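Local coordinates for protein putative oxidoreductase with NAD(P)-binding Rossmann-fold domain (Clostridium difficile, PDB 3UUW) that is a putative oxidoreductase of the GFO/IDH/MocA family that probably binds NAD(P) in its Rossmann-fold domain, its substrate being unassigned, at residues E61-A64 with C69-L72. Sequence-based numbering, arbitrary orientation.
Sequences ESLA and CIFL
Ser62 OG is hydrogen-bonded to both Ser59 OG and Asp58 OD1, just ahead of Leu63 and Ala64, which meet Ile70 of strand 69-72. A short hydroxyl side chain suits this place, since it can reach groups just before it in the chain and needs no burial. Across the contact itself there is no hydrogen bond, and the meeting is wholly apolar. Ile70 points at the helix and touches it with CD1, which lies 4.2 Å from Leu63 CG and 4.4 Å from Ala64 CA. With CG of Leu63 anti to the backbone N (chi1 176°), the side chain is carried out toward the strand; it also touches Ile12 of strand 8-12 and Phe57 of a loop. The small side chain of Ala64 is consistent with Ile70 CD1 lying near its CA; the two CA atoms are 7.3 Å apart. In this Rossmann-type domain, strand 69-72 is the middle one of five parallel strands, between strands 8-12 and 92-95, and helix 60-64 lies against it, four residues before the chain enters the strand. Beta-branched Ile70 suits an extended strand, its backbone hydrogen-bonded to those of His92 and Tyr94, while Cys69 turns away from the helix to meet Phe276 and Ile280 of helix 269-281.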
# COMPACT_ATOMS: atom_id res chain seq x y z
N GLU A 61 40.11 -14.82 28.11
CA GLU A 61 40.26 -15.05 29.54
C GLU A 61 40.49 -13.77 30.34
O GLU A 61 39.85 -13.58 31.36
CB GLU A 61 41.37 -16.06 29.82
CG GLU A 61 41.08 -17.46 29.33
CD GLU A 61 41.35 -17.69 27.84
OE1 GLU A 61 41.88 -16.77 27.15
OE2 GLU A 61 41.04 -18.81 27.36
N SER A 62 41.37 -12.90 29.87
CA SER A 62 41.64 -11.65 30.59
C SER A 62 40.41 -10.77 30.68
O SER A 62 40.19 -10.10 31.69
CB SER A 62 42.80 -10.88 29.96
OG SER A 62 42.52 -10.50 28.64
N LEU A 63 39.59 -10.75 29.63
CA LEU A 63 38.38 -9.95 29.66
C LEU A 63 37.36 -10.55 30.62
O LEU A 63 36.79 -9.85 31.46
CB LEU A 63 37.77 -9.82 28.26
CG LEU A 63 36.44 -9.07 28.14
CD1 LEU A 63 36.54 -7.61 28.67
CD2 LEU A 63 35.97 -9.11 26.69
N ALA A 64 37.14 -11.86 30.50
CA ALA A 64 36.14 -12.55 31.31
C ALA A 64 36.38 -12.39 32.80
O ALA A 64 35.45 -12.28 33.57
CB ALA A 64 36.08 -14.02 30.94
N CYS A 69 29.37 -10.54 32.92
CA CYS A 69 28.66 -11.11 31.79
C CYS A 69 29.34 -10.73 30.48
O CYS A 69 30.08 -9.73 30.41
CB CYS A 69 27.20 -10.66 31.78
SG CYS A 69 26.93 -8.89 31.46
N ILE A 70 29.06 -11.52 29.45
CA ILE A 70 29.66 -11.36 28.14
C ILE A 70 28.60 -11.52 27.06
O ILE A 70 27.78 -12.44 27.12
CB ILE A 70 30.74 -12.44 27.89
CG1 ILE A 70 31.89 -12.31 28.90
CG2 ILE A 70 31.26 -12.40 26.43
CD1 ILE A 70 32.86 -11.19 28.64
N PHE A 71 28.65 -10.61 26.08
CA PHE A 71 27.93 -10.73 24.80
C PHE A 71 28.93 -11.35 23.82
O PHE A 71 30.01 -10.79 23.57
CB PHE A 71 27.42 -9.36 24.30
CG PHE A 71 26.15 -8.91 24.94
CD1 PHE A 71 26.13 -8.39 26.21
CD2 PHE A 71 24.95 -8.99 24.24
CE1 PHE A 71 24.96 -7.98 26.80
CE2 PHE A 71 23.77 -8.58 24.83
CZ PHE A 71 23.77 -8.09 26.09
N LEU A 72 28.60 -12.54 23.34
CA LEU A 72 29.44 -13.31 22.44
C LEU A 72 28.86 -13.36 21.03
O LEU A 72 27.76 -13.89 20.80
CB LEU A 72 29.58 -14.74 23.00
CG LEU A 72 30.36 -15.71 22.16
CD1 LEU A 72 31.81 -15.27 22.00
CD2 LEU A 72 30.29 -17.09 22.81